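Local coordinates for uncharacterized protein (Bacteroides ovatus, PDB 4DQA), which is of unknown function but probably binds carbohydrate, joining a β-rich N-terminal domain of the E-set clan to a concanavalin A-like lectin/glucanase domain, at residues P7-E12 / S33-A38; S41-S46 / S81-G86; I150-P155 / L312-K317; T164-I169 / R287-A292. One frame throughout, in Å; residues are numbered along the deposited sequence. Where two conformers were deposited one is given.

In the fold
The four contacts fall into two pairs, one for each half of an elongated two-domain chain. Interactions 1 and 2 come first in the sequence, with centres about 10 Å apart, and belong to two facing sheets of the N-terminal domain; Val9 and Leu35 of the former pack on Val43, Val45 and Ile83 of the latter. Interactions 3 and 4 lie in the lectin-like half, also with centres about 10 Å apart. There strands 282-289 and 312-316 are sheet neighbours, and the two segments of interaction 4 lie between those of interaction 3 in the sequence. Between the halves, nearest atoms are about 37 Å apart or more, as expected if each domain builds its own core.

Interaction 1: residues P7-E12 / S33-A38; sequences PKVYFE and SRLSSA
An antiparallel β-pairing joins Tyr10 to Arg34 and Val9 to Leu35, where strand 8-10 runs beside the end of strand 27-35 in the N-terminal domain. Tyr10 and Arg34 are the hydrogen-bonded pair: Tyr10 N gives to Arg34 O and Arg34 N to Tyr10 O, each at 2.8 Å. Their side chains lie alongside each other on one face of the sheet. Arg34 CG sits over the phenol ring, and the ring and guanidinium planes are 30° apart. Tyr10 OH stands over one guanidinium face, 3.1 Å from Arg34 NE but at too poor an angle for a hydrogen bond. A bend at chi3 (-70°) turns the guanidinium back onto its own strand, where Arg34 NE and NH2 both grip Leu35 O, at 2.9 and 3.0 Å. Arg34 NH1 instead makes a salt bridge with Glu12 OE2 (2.8 Å), also bound by Tyr89 OH. Just past the end of strand 27-35, Ser36 OG accepts from Lys8 N. The other face is apolar: Val9 CG2 meets Leu35 CD2 at 3.7 Å, and Val9 also packs on Val43 and Val45. One polar face and one facing a second sheet are features of a β-sandwich, consistent with the immunoglobulin-like architecture of the E-set clan.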
loop_
_atom_site.group_PDB
_atom_site.type_symbol
_atom_site.label_atom_id
_atom_site.label_comp_id
_atom_site.label_asym_id
_atom_site.label_seq_id
_atom_site.Cartn_x
_atom_site.Cartn_y
_atom_site.Cartn_z
ATOM N N PRO A 7 -43.411 -20.700 4.729
ATOM C CA PRO A 7 -42.564 -19.706 4.047
ATOM C C PRO A 7 -41.519 -19.099 4.952
ATOM O O PRO A 7 -41.703 -19.058 6.169
ATOM C CB PRO A 7 -43.536 -18.604 3.664
ATOM C CG PRO A 7 -44.598 -18.654 4.765
ATOM C CD PRO A 7 -44.690 -20.128 5.189
ATOM N N LYS A 8 -40.456 -18.588 4.341
ATOM C CA LYS A 8 -39.292 -18.108 5.078
ATOM C C LYS A 8 -38.902 -16.713 4.632
ATOM O O LYS A 8 -39.170 -16.301 3.504
ATOM C CB LYS A 8 -38.109 -19.049 4.856
ATOM C CG LYS A 8 -38.311 -20.434 5.487
ATOM C CD LYS A 8 -37.058 -21.288 5.360
ATOM C CE LYS A 8 -37.177 -22.594 6.157
ATOM N NZ LYS A 8 -38.327 -23.432 5.705
ATOM N N VAL A 9 -38.224 -16.001 5.524
ATOM C CA VAL A 9 -37.706 -14.672 5.224
ATOM C C VAL A 9 -36.229 -14.775 4.841
ATOM O O VAL A 9 -35.488 -15.550 5.434
ATOM C CB VAL A 9 -37.894 -13.760 6.452
ATOM C CG1 VAL A 9 -37.119 -12.463 6.308
ATOM C CG2 VAL A 9 -39.384 -13.480 6.651
ATOM N N TYR A 10 -35.831 -14.018 3.823
ATOM C CA TYR A 10 -34.465 -14.050 3.342
ATOM C C TYR A 10 -34.138 -12.779 2.589
ATOM O O TYR A 10 -34.998 -11.927 2.377
ATOM C CB TYR A 10 -34.244 -15.284 2.449
ATOM C CG TYR A 10 -34.899 -15.241 1.090
ATOM C CD1 TYR A 10 -36.270 -15.443 0.944
ATOM C CD2 TYR A 10 -34.139 -15.037 -0.062
ATOM C CE1 TYR A 10 -36.862 -15.410 -0.310
ATOM C CE2 TYR A 10 -34.729 -15.000 -1.304
ATOM C CZ TYR A 10 -36.084 -15.200 -1.424
ATOM O OH TYR A 10 -36.665 -15.168 -2.667
ATOM N N PHE A 11 -32.879 -12.654 2.185
ATOM C CA PHE A 11 -32.447 -11.560 1.332
ATOM C C PHE A 11 -32.319 -11.977 -0.138
ATOM O O PHE A 11 -31.649 -12.947 -0.440
ATOM C CB PHE A 11 -31.099 -11.045 1.821
ATOM C CG PHE A 11 -31.170 -10.240 3.095
ATOM C CD1 PHE A 11 -31.798 -9.024 3.109
ATOM C CD2 PHE A 11 -30.557 -10.690 4.260
ATOM C CE1 PHE A 11 -31.818 -8.265 4.265
ATOM C CE2 PHE A 11 -30.575 -9.933 5.417
ATOM C CZ PHE A 11 -31.202 -8.707 5.397
ATOM N N GLU A 12 -32.961 -11.228 -1.028
ATOM C CA GLU A 12 -33.066 -11.583 -2.456
ATOM C C GLU A 12 -31.739 -11.415 -3.148
ATOM O O GLU A 12 -31.350 -12.238 -3.980
ATOM C CB GLU A 12 -34.096 -10.678 -3.128
ATOM C CG GLU A 12 -34.372 -10.969 -4.584
ATOM C CD GLU A 12 -35.533 -10.145 -5.079
ATOM O OE1 GLU A 12 -35.343 -8.943 -5.368
ATOM O OE2 GLU A 12 -36.646 -10.692 -5.150
ATOM N N SER A 33 -35.692 -7.146 3.173
ATOM C CA SER A 33 -35.770 -8.587 3.111
ATOM C C SER A 33 -37.080 -8.982 2.459
ATOM O O SER A 33 -37.922 -8.124 2.194
ATOM C CB SER A 33 -35.677 -9.175 4.521
ATOM O OG SER A 33 -36.713 -8.700 5.362
ATOM N N ARG A 34 -37.247 -10.270 2.171
ATOM C CA ARG A 34 -38.482 -10.748 1.537
ATOM C C ARG A 34 -38.899 -12.141 2.000
ATOM O O ARG A 34 -38.152 -12.853 2.661
ATOM C CB ARG A 34 -38.351 -10.766 0.014
ATOM C CG ARG A 34 -37.243 -11.657 -0.520
ATOM C CD ARG A 34 -37.445 -11.916 -1.999
ATOM N NE ARG A 34 -38.597 -12.776 -2.227
ATOM C CZ ARG A 34 -39.026 -13.166 -3.424
ATOM N NH1 ARG A 34 -38.410 -12.748 -4.526
ATOM N NH2 ARG A 34 -40.077 -13.967 -3.514
ATOM N N LEU A 35 -40.121 -12.506 1.615
ATOM C CA LEU A 35 -40.648 -13.845 1.824
ATOM C C LEU A 35 -40.416 -14.737 0.610
ATOM O O LEU A 35 -40.346 -14.267 -0.533
ATOM C CB LEU A 35 -42.157 -13.773 2.059
ATOM C CG LEU A 35 -42.632 -13.314 3.431
ATOM C CD1 LEU A 35 -44.145 -13.092 3.411
ATOM C CD2 LEU A 35 -42.256 -14.343 4.460
ATOM N N SER A 36 -40.332 -16.036 0.859
ATOM C CA SER A 36 -40.170 -16.998 -0.230
ATOM C C SER A 36 -41.462 -17.064 -1.052
ATOM O O SER A 36 -41.433 -17.212 -2.280
ATOM C CB SER A 36 -39.805 -18.361 0.344
ATOM O OG SER A 36 -40.719 -18.721 1.364
ATOM N N SER A 37 -42.588 -16.932 -0.361
ATOM C CA SER A 37 -43.903 -16.837 -0.997
ATOM C C SER A 37 -44.821 -16.035 -0.087
ATOM O O SER A 37 -44.599 -15.982 1.121
ATOM C CB SER A 37 -44.490 -18.229 -1.227
ATOM O OG SER A 37 -44.596 -18.945 -0.005
ATOM N N ALA A 38 -45.849 -15.414 -0.657
ATOM C CA ALA A 38 -46.731 -14.549 0.120
ATOM C C ALA A 38 -47.597 -15.364 1.070
ATOM O O ALA A 38 -47.806 -16.569 0.876
ATOM C CB ALA A 38 -47.596 -13.705 -0.794
HETATM O O HOH W 1 -38.536 -17.730 -3.629
#

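Interaction 2: residues S41-S46 / S81-G86; sequences SQVDVS and SSISSG
Val43 faces Ile83 and Val45 faces Ser81 as two hydrogen-bonded antiparallel pairs, with Asp44 opposite Ser82 as the non-hydrogen-bonded pair between them. Val43 and Ile83 are held by Ile83 N to Val43 O at 2.7 Å and Val43 N to Ile83 O at 3.1 Å, both donors lying in the plane of the carbonyl they meet. Val45 and Ser81 are bonded at similar length, Val45 N to Ser81 O at 3.0 Å and Ser81 N to Val45 O at 2.9 Å, yet here the donors stand above the carbonyl planes, by 45° and 43°.

Over Ser82 the polar face is built by Gln42 and Asp44. The extended Gln42 chain, with CG anti to the backbone N (chi1 176°), carries its amide forward along its own strand, where NE2 donates to the syn lone pair of Asp44 OD1 at 2.8 Å. Ser82 CB lies beneath this bridge, 3.5 Å from Asp44 OD1. A water donates to both Asp44 OD1 and Ser81 O, tying the carboxylate to the opposite backbone.

The pair belongs to one sheet of what is probably a β-sandwich, and the face of Val43, Val45 and Ile83, which Ser81 shares, looks into the core of the N-terminal domain. Val45 CG1 and Ile83 CD1 approach loosely at 4.3 Å, while Leu35 of the facing sheet packs on Ile83 CD1.

Farther out, Ser117 OG and Ser119 OG bind Asp44 O and N, fastening strand 43-49 on its other side, and Ser81 OG is bonded to Asp91 O.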
loop_
_atom_site.group_PDB
_atom_site.type_symbol
_atom_site.label_atom_id
_atom_site.label_comp_id
_atom_site.label_asym_id
_atom_site.label_seq_id
_atom_site.Cartn_x
_atom_site.Cartn_y
_atom_site.Cartn_z
ATOM N N SER A 41 -51.076 -13.272 6.521
ATOM C CA SER A 41 -50.935 -12.374 7.659
ATOM C C SER A 41 -49.634 -11.593 7.559
ATOM O O SER A 41 -48.735 -11.962 6.820
ATOM C CB SER A 41 -50.991 -13.158 8.966
ATOM O OG SER A 41 -50.020 -14.185 8.968
ATOM N N GLN A 42 -49.563 -10.489 8.281
ATOM C CA GLN A 42 -48.353 -9.700 8.340
ATOM C C GLN A 42 -47.237 -10.544 8.931
ATOM O O GLN A 42 -47.435 -11.254 9.914
ATOM C CB GLN A 42 -48.596 -8.463 9.195
ATOM C CG GLN A 42 -47.367 -7.592 9.428
ATOM C CD GLN A 42 -47.730 -6.300 10.139
ATOM O OE1 GLN A 42 -48.614 -5.567 9.693
ATOM N NE2 GLN A 42 -47.076 -6.029 11.257
ATOM N N VAL A 43 -46.058 -10.457 8.321
ATOM C CA VAL A 43 -44.871 -11.116 8.825
ATOM C C VAL A 43 -43.918 -10.046 9.348
ATOM O O VAL A 43 -43.537 -9.116 8.621
ATOM C CB VAL A 43 -44.176 -11.923 7.721
ATOM C CG1 VAL A 43 -42.770 -12.345 8.123
ATOM C CG2 VAL A 43 -45.032 -13.144 7.374
ATOM N N ASP A 44 -43.552 -10.163 10.617
ATOM C CA ASP A 44 -42.695 -9.185 11.245
ATOM C C ASP A 44 -41.238 -9.596 11.161
ATOM O O ASP A 44 -40.902 -10.775 11.287
ATOM C CB ASP A 44 -43.096 -8.994 12.694
ATOM C CG ASP A 44 -44.499 -8.442 12.822
ATOM O OD1 ASP A 44 -44.765 -7.411 12.156
ATOM O OD2 ASP A 44 -45.327 -9.039 13.555
ATOM N N VAL A 45 -40.376 -8.620 10.910
ATOM C CA VAL A 45 -38.941 -8.893 10.796
ATOM C C VAL A 45 -38.137 -7.888 11.586
ATOM O O VAL A 45 -38.644 -6.845 12.028
ATOM C CB VAL A 45 -38.461 -8.901 9.321
ATOM C CG1 VAL A 45 -39.201 -9.952 8.494
ATOM C CG2 VAL A 45 -38.581 -7.506 8.686
ATOM N N SER A 46 -36.879 -8.214 11.811
ATOM C CA SER A 46 -35.972 -7.251 12.404
ATOM C C SER A 46 -34.570 -7.518 11.919
ATOM O O SER A 46 -34.305 -8.543 11.283
ATOM C CB SER A 46 -36.026 -7.278 13.924
ATOM O OG SER A 46 -35.434 -8.470 14.443
ATOM N N SER A 81 -39.156 -4.145 11.026
ATOM C CA SER A 81 -40.034 -3.838 9.909
ATOM C C SER A 81 -41.061 -4.947 9.751
ATOM O O SER A 81 -41.201 -5.799 10.641
ATOM C CB SER A 81 -39.227 -3.646 8.628
ATOM O OG SER A 81 -40.063 -3.041 7.653
ATOM N N SER A 82 -41.784 -4.942 8.645
ATOM C CA SER A 82 -42.793 -5.958 8.419
ATOM C C SER A 82 -43.049 -6.124 6.935
ATOM O O SER A 82 -42.704 -5.250 6.135
ATOM C CB SER A 82 -44.084 -5.624 9.168
ATOM O OG SER A 82 -44.694 -4.463 8.613
ATOM N N ILE A 83 -43.610 -7.277 6.586
ATOM C CA ILE A 83 -44.023 -7.571 5.218
ATOM C C ILE A 83 -45.529 -7.669 5.273
ATOM O O ILE A 83 -46.080 -8.552 5.932
ATOM C CB ILE A 83 -43.420 -8.897 4.727
ATOM C CG1 ILE A 83 -41.894 -8.819 4.795
ATOM C CG2 ILE A 83 -43.882 -9.206 3.287
ATOM C CD1 ILE A 83 -41.192 -10.130 4.736
ATOM N N SER A 84 -46.195 -6.755 4.581
ATOM C CA SER A 84 -47.653 -6.697 4.605
ATOM C C SER A 84 -48.284 -7.959 4.023
ATOM O O SER A 84 -47.732 -8.588 3.127
ATOM C CB SER A 84 -48.124 -5.473 3.818
ATOM O OG SER A 84 -47.637 -4.281 4.415
ATOM N N SER A 85 -49.453 -8.323 4.527
ATOM C CA SER A 85 -50.157 -9.500 4.030
ATOM C C SER A 85 -50.300 -9.434 2.512
ATOM O O SER A 85 -50.671 -8.400 1.952
ATOM C CB SER A 85 -51.535 -9.624 4.689
ATOM O OG SER A 85 -52.237 -10.754 4.192
ATOM N N GLY A 86 -49.991 -10.542 1.845
ATOM C CA GLY A 86 -50.090 -10.616 0.397
ATOM C C GLY A 86 -48.893 -10.084 -0.376
ATOM O O GLY A 86 -48.851 -10.203 -1.604
HETATM O O HOH W 2 -46.864 -11.082 5.000
HETATM O O HOH W 3 -42.903 -5.243 12.999
#

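Interaction 3: residues I150-P155 / L312-K317; sequences ISVKFP and LALYYK
Tyr316 and Ile150 pass each other, pointing opposite ways, a purely apolar meeting between strands that belong to different sheets. From Tyr316 CB, which points toward strand 150-152, the chain leaves with CG anti to the carbonyl carbon (chi1 -73°) and lays the ring beneath the isoleucine. Ile150 CD1 stands 4.2 Å above one ring face, offset toward the rim. Farther along, Tyr316 CE2 is 4.1 Å from Ile150 CG2, and the same methyl reaches the phenol end, 4.0 Å from Tyr316 OH. That hydroxyl is hydrogen-bonded to Ile329 O.

Two further contacts complete the layer. Val152 CG2 and Leu314 CD2 meet tip to tip at 4.1 Å, a tentative contact because it holds for one of two conformers modelled for the leucine. Phe154 brings CE1 to 3.9 Å from Ala313 CB and also touches Leu314 CB, while Val152, two residues earlier, places CG1 over one face of the ring. Ala313 and Leu314 can both turn toward strand 150-152 because they form a classic β bulge opposite Val288.

Phe160 and Phe264 make edge-to-face contacts with Phe154, extending the aromatic filling. Strand 150-152 is bonded between strands 264-266 and 337-340, and strand 312-316 is bonded to strand 282-289, so the contact joins two facing antiparallel sheets across the interior of the lectin-like β-sandwich.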
loop_
_atom_site.group_PDB
_atom_site.type_symbol
_atom_site.label_atom_id
_atom_site.label_comp_id
_atom_site.label_asym_id
_atom_site.label_seq_id
_atom_site.Cartn_x
_atom_site.Cartn_y
_atom_site.Cartn_z
ATOM N N ILE A 150 19.379 12.906 0.855
ATOM C CA ILE A 150 19.122 12.570 2.242
ATOM C C ILE A 150 20.245 11.676 2.710
ATOM O O ILE A 150 20.476 10.614 2.118
ATOM C CB ILE A 150 17.789 11.856 2.435
ATOM C CG1 ILE A 150 16.642 12.620 1.791
ATOM C CG2 ILE A 150 17.524 11.667 3.916
ATOM C CD1 ILE A 150 15.330 11.877 1.822
ATOM N N SER A 151 20.973 12.130 3.722
ATOM C CA SER A 151 22.041 11.360 4.363
ATOM C C SER A 151 21.412 10.594 5.528
ATOM O O SER A 151 20.838 11.194 6.428
ATOM C CB SER A 151 23.133 12.283 4.883
ATOM O OG SER A 151 24.094 11.614 5.716
ATOM N N VAL A 152 21.542 9.270 5.511
ATOM C CA VAL A 152 20.961 8.374 6.525
ATOM C C VAL A 152 22.008 7.619 7.314
ATOM O O VAL A 152 22.896 6.966 6.764
ATOM C CB VAL A 152 20.054 7.339 5.827
ATOM C CG1 VAL A 152 19.539 6.317 6.825
ATOM C CG2 VAL A 152 18.933 8.009 5.080
ATOM N N LYS A 153 21.906 7.699 8.629
ATOM C CA LYS A 153 22.755 6.903 9.496
ATOM C C LYS A 153 21.856 5.865 10.147
ATOM O O LYS A 153 20.896 6.205 10.846
ATOM C CB LYS A 153 23.404 7.785 10.554
ATOM C CG LYS A 153 24.545 7.111 11.300
ATOM C CD LYS A 153 25.424 8.129 12.023
ATOM N N PHE A 154 22.147 4.589 9.912
ATOM C CA PHE A 154 21.393 3.519 10.557
ATOM C C PHE A 154 21.949 3.285 11.950
ATOM O O PHE A 154 23.055 3.707 12.246
ATOM C CB PHE A 154 21.470 2.263 9.713
ATOM C CG PHE A 154 20.642 2.343 8.501
ATOM C CD1 PHE A 154 19.295 2.142 8.560
ATOM C CD2 PHE A 154 21.216 2.680 7.286
ATOM C CE1 PHE A 154 18.514 2.228 7.433
ATOM C CE2 PHE A 154 20.445 2.759 6.179
ATOM C CZ PHE A 154 19.095 2.533 6.249
ATOM N N PRO A 155 21.162 2.652 12.832
ATOM C CA PRO A 155 21.652 2.385 14.186
ATOM C C PRO A 155 23.023 1.733 14.172
ATOM O O PRO A 155 23.357 0.970 13.238
ATOM C CB PRO A 155 20.609 1.403 14.741
ATOM C CG PRO A 155 19.368 1.736 14.047
ATOM C CD PRO A 155 19.762 2.229 12.649
ATOM N N LEU A 312 11.189 -2.987 8.957
ATOM C CA LEU A 312 11.240 -1.765 8.181
ATOM C C LEU A 312 12.223 -0.816 8.864
ATOM O O LEU A 312 11.957 -0.318 9.962
ATOM C CB LEU A 312 9.871 -1.151 8.096
ATOM C CG LEU A 312 9.698 0.087 7.250
ATOM C CD1 LEU A 312 10.105 -0.131 5.771
ATOM C CD2 LEU A 312 8.241 0.563 7.338
ATOM N N ALA A 313 13.382 -0.643 8.241
ATOM C CA ALA A 313 14.471 0.132 8.838
ATOM C C ALA A 313 14.425 1.616 8.502
ATOM O O ALA A 313 15.004 2.448 9.205
ATOM C CB ALA A 313 15.834 -0.463 8.428
ATOM N N LEU A 314 13.751 1.957 7.404
ATOM C CA LEU A 314 13.681 3.332 6.934
ATOM C C LEU A 314 12.465 3.454 6.044
ATOM O O LEU A 314 12.215 2.573 5.218
ATOM C CB LEU A 314 14.920 3.669 6.116
ATOM C CG LEU A 314 14.938 5.099 5.576
ATOM C CD1 LEU A 314 15.174 6.041 6.743
ATOM C CD2 LEU A 314 15.967 5.290 4.479
ATOM N N TYR A 315 11.712 4.533 6.196
ATOM C CA TYR A 315 10.522 4.766 5.360
ATOM C C TYR A 315 10.300 6.235 5.155
ATOM O O TYR A 315 9.977 6.953 6.096
ATOM C CB TYR A 315 9.315 4.154 6.070
ATOM C CG TYR A 315 8.007 4.090 5.288
ATOM C CD1 TYR A 315 7.942 4.303 3.913
ATOM C CD2 TYR A 315 6.843 3.787 5.963
ATOM C CE1 TYR A 315 6.715 4.209 3.226
ATOM C CE2 TYR A 315 5.637 3.708 5.307
ATOM C CZ TYR A 315 5.581 3.872 3.938
ATOM O OH TYR A 315 4.351 3.779 3.334
ATOM N N TYR A 316 10.435 6.694 3.913
ATOM C CA TYR A 316 10.038 8.033 3.555
ATOM C C TYR A 316 8.921 7.963 2.531
ATOM O O TYR A 316 9.145 7.578 1.374
ATOM C CB TYR A 316 11.214 8.819 2.954
ATOM C CG TYR A 316 12.259 9.247 3.963
ATOM C CD1 TYR A 316 11.955 10.193 4.937
ATOM C CD2 TYR A 316 13.530 8.687 3.970
ATOM C CE1 TYR A 316 12.903 10.584 5.869
ATOM C CE2 TYR A 316 14.488 9.078 4.877
ATOM C CZ TYR A 316 14.166 10.021 5.851
ATOM O OH TYR A 316 15.096 10.424 6.779
ATOM N N LYS A 317 7.724 8.382 2.930
ATOM C CA LYS A 317 6.606 8.448 1.989
ATOM C C LYS A 317 6.829 9.555 0.960
ATOM O O LYS A 317 6.513 9.387 -0.213
ATOM C CB LYS A 317 5.284 8.681 2.728
ATOM C CG LYS A 317 4.961 7.537 3.674
ATOM C CD LYS A 317 3.581 7.641 4.357
ATOM C CE LYS A 317 2.421 7.462 3.374
ATOM N NZ LYS A 317 2.408 6.091 2.741
#

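Interaction 4: residues T164-I169 / R287-A292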
loop_
_atom_site.group_PDB
_atom_site.type_symbol
_atom_site.label_atom_id
_atom_site.label_comp_id
_atom_site.label_asym_id
_atom_site.label_seq_id
_atom_site.Cartn_x
_atom_site.Cartn_y
_atom_site.Cartn_z
ATOM N N THR A 164 16.268 -5.269 1.652
ATOM C CA THR A 164 15.505 -4.748 0.517
ATOM C C THR A 164 15.649 -3.250 0.455
ATOM O O THR A 164 15.544 -2.557 1.477
ATOM C CB THR A 164 14.008 -5.072 0.666
ATOM O OG1 THR A 164 13.834 -6.478 0.797
ATOM C CG2 THR A 164 13.216 -4.589 -0.541
ATOM N N TYR A 165 15.879 -2.740 -0.751
ATOM C CA TYR A 165 15.692 -1.323 -1.047
ATOM C C TYR A 165 14.487 -1.268 -1.964
ATOM O O TYR A 165 14.408 -2.059 -2.902
ATOM C CB TYR A 165 16.840 -0.735 -1.870
ATOM C CG TYR A 165 18.223 -0.651 -1.261
ATOM C CD1 TYR A 165 18.460 -0.870 0.090
ATOM C CD2 TYR A 165 19.317 -0.319 -2.074
ATOM C CE1 TYR A 165 19.740 -0.760 0.621
ATOM C CE2 TYR A 165 20.601 -0.216 -1.554
ATOM C CZ TYR A 165 20.810 -0.421 -0.208
ATOM O OH TYR A 165 22.083 -0.321 0.326
ATOM N N GLU A 166 13.587 -0.321 -1.761
ATOM C CA GLU A 166 12.496 -0.137 -2.728
ATOM C C GLU A 166 12.052 1.308 -2.773
ATOM O O GLU A 166 12.240 2.061 -1.821
ATOM C CB GLU A 166 11.296 -1.051 -2.501
ATOM C CG GLU A 166 10.637 -0.867 -1.166
ATOM C CD GLU A 166 9.377 -1.704 -0.984
ATOM O OE1 GLU A 166 8.699 -1.985 -1.988
ATOM O OE2 GLU A 166 9.028 -2.042 0.180
ATOM N N ALA A 167 11.502 1.699 -3.912
ATOM C CA ALA A 167 10.967 3.052 -4.093
ATOM C C ALA A 167 10.081 3.099 -5.310
ATOM O O ALA A 167 10.257 2.326 -6.268
ATOM C CB ALA A 167 12.079 4.039 -4.285
ATOM N N LEU A 168 9.155 4.051 -5.307
ATOM C CA LEU A 168 8.504 4.515 -6.535
ATOM C C LEU A 168 9.346 5.674 -7.055
ATOM O O LEU A 168 9.683 6.607 -6.301
ATOM C CB LEU A 168 7.082 5.008 -6.276
ATOM C CG LEU A 168 6.102 3.933 -5.847
ATOM C CD1 LEU A 168 4.877 4.549 -5.145
ATOM C CD2 LEU A 168 5.670 3.054 -7.011
ATOM N N ILE A 169 9.684 5.625 -8.343
ATOM C CA ILE A 169 10.501 6.662 -8.972
ATOM C C ILE A 169 9.897 7.106 -10.288
ATOM O O ILE A 169 9.191 6.381 -10.972
ATOM C CB ILE A 169 11.967 6.205 -9.224
ATOM C CG1 ILE A 169 12.017 5.090 -10.268
ATOM C CG2 ILE A 169 12.603 5.790 -7.908
ATOM C CD1 ILE A 169 13.438 4.763 -10.697
ATOM N N ARG A 287 11.880 2.929 0.857
ATOM C CA ARG A 287 12.022 2.051 2.022
ATOM C C ARG A 287 13.289 1.255 2.011
ATOM O O ARG A 287 13.762 0.837 0.962
ATOM C CB ARG A 287 10.854 1.068 2.115
ATOM C CG ARG A 287 9.486 1.711 1.917
ATOM C CD ARG A 287 8.386 0.651 1.950
ATOM N NE ARG A 287 7.127 1.229 1.475
ATOM C CZ ARG A 287 6.242 0.600 0.730
ATOM N NH1 ARG A 287 6.432 -0.663 0.368
ATOM N NH2 ARG A 287 5.139 1.227 0.354
ATOM N N VAL A 288 13.789 0.963 3.208
ATOM C CA VAL A 288 14.848 -0.027 3.379
ATOM C C VAL A 288 14.347 -1.019 4.412
ATOM O O VAL A 288 13.834 -0.613 5.457
ATOM C CB VAL A 288 16.141 0.577 3.902
ATOM C CG1 VAL A 288 17.186 -0.526 4.126
ATOM C CG2 VAL A 288 16.700 1.596 2.929
ATOM N N TRP A 289 14.485 -2.308 4.113
ATOM C CA TRP A 289 14.089 -3.364 5.035
ATOM C C TRP A 289 15.297 -4.198 5.387
ATOM O O TRP A 289 16.193 -4.396 4.564
ATOM C CB TRP A 289 13.079 -4.314 4.379
ATOM C CG TRP A 289 11.818 -3.715 3.882
ATOM C CD1 TRP A 289 11.635 -3.028 2.711
ATOM C CD2 TRP A 289 10.522 -3.801 4.503
ATOM N NE1 TRP A 289 10.316 -2.661 2.581
ATOM C CE2 TRP A 289 9.614 -3.139 3.663
ATOM C CE3 TRP A 289 10.048 -4.362 5.699
ATOM C CZ2 TRP A 289 8.258 -3.016 3.970
ATOM C CZ3 TRP A 289 8.697 -4.236 6.005
ATOM C CH2 TRP A 289 7.823 -3.568 5.144
ATOM N N SER A 290 15.281 -4.762 6.595
ATOM C CA SER A 290 16.304 -5.706 7.025
ATOM C C SER A 290 15.916 -7.177 6.768
ATOM O O SER A 290 16.401 -8.099 7.449
ATOM C CB SER A 290 16.583 -5.493 8.510
ATOM O OG SER A 290 15.396 -5.668 9.262
ATOM N N VAL A 291 15.030 -7.383 5.793
ATOM C CA VAL A 291 14.687 -8.696 5.274
ATOM C C VAL A 291 14.605 -8.614 3.761
ATOM O O VAL A 291 14.508 -7.500 3.206
ATOM C CB VAL A 291 13.318 -9.167 5.799
ATOM C CG1 VAL A 291 13.367 -9.277 7.311
ATOM C CG2 VAL A 291 12.187 -8.231 5.351
ATOM N N ALA A 292 14.655 -9.767 3.100
ATOM C CA ALA A 292 14.389 -9.832 1.674
ATOM C C ALA A 292 12.876 -9.940 1.504
ATOM O O ALA A 292 12.273 -10.966 1.833
ATOM C CB ALA A 292 15.088 -11.044 1.032
HETATM O O HOH W 4 6.112 -2.900 -1.732
#
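Glu166 is the tightly held centre of an antiparallel pairing in which Thr164 with Trp289 and Glu166 with Arg287 are hydrogen-bonded pairs, with Tyr165 and Val288 the non-hydrogen-bonded pair between them. Glu166 OE2 accepts from Trp289 NE1 at 2.8 Å, met on the anti side of the carboxylate, and forms a salt bridge with Arg287 NH1 at 2.9 Å whose hydrogen bond is weak. The carboxylate stands almost upright to the guanidinium, the planes 86° apart. Arg287 is further held by Glu285, and Glu166 OE1 lies 2.8 Å from a water that probably donates to it. Thr164 ends the polar face firmly: OG1 lies anti to the carbonyl carbon (chi1 -57°) and donates to Val291 O on a lone pair at 2.7 Å, catching the chain as it leaves the strand, while Thr164 CB rests 3.7 Å from Trp289 CD1.

The opposite face is slacker and apolar, with Tyr165 CD1 and Val288 CG2 side by side at 4.2 Å. The Tyr165 ring also meets Phe264 edge-to-face, and its hydroxyl is bonded to Met187 O.

Strand 163-171 lies between strands 223-231 and 282-289, and strand 282-289 passes the sheet on to strand 312-316, whose Leu312 packs against Trp289.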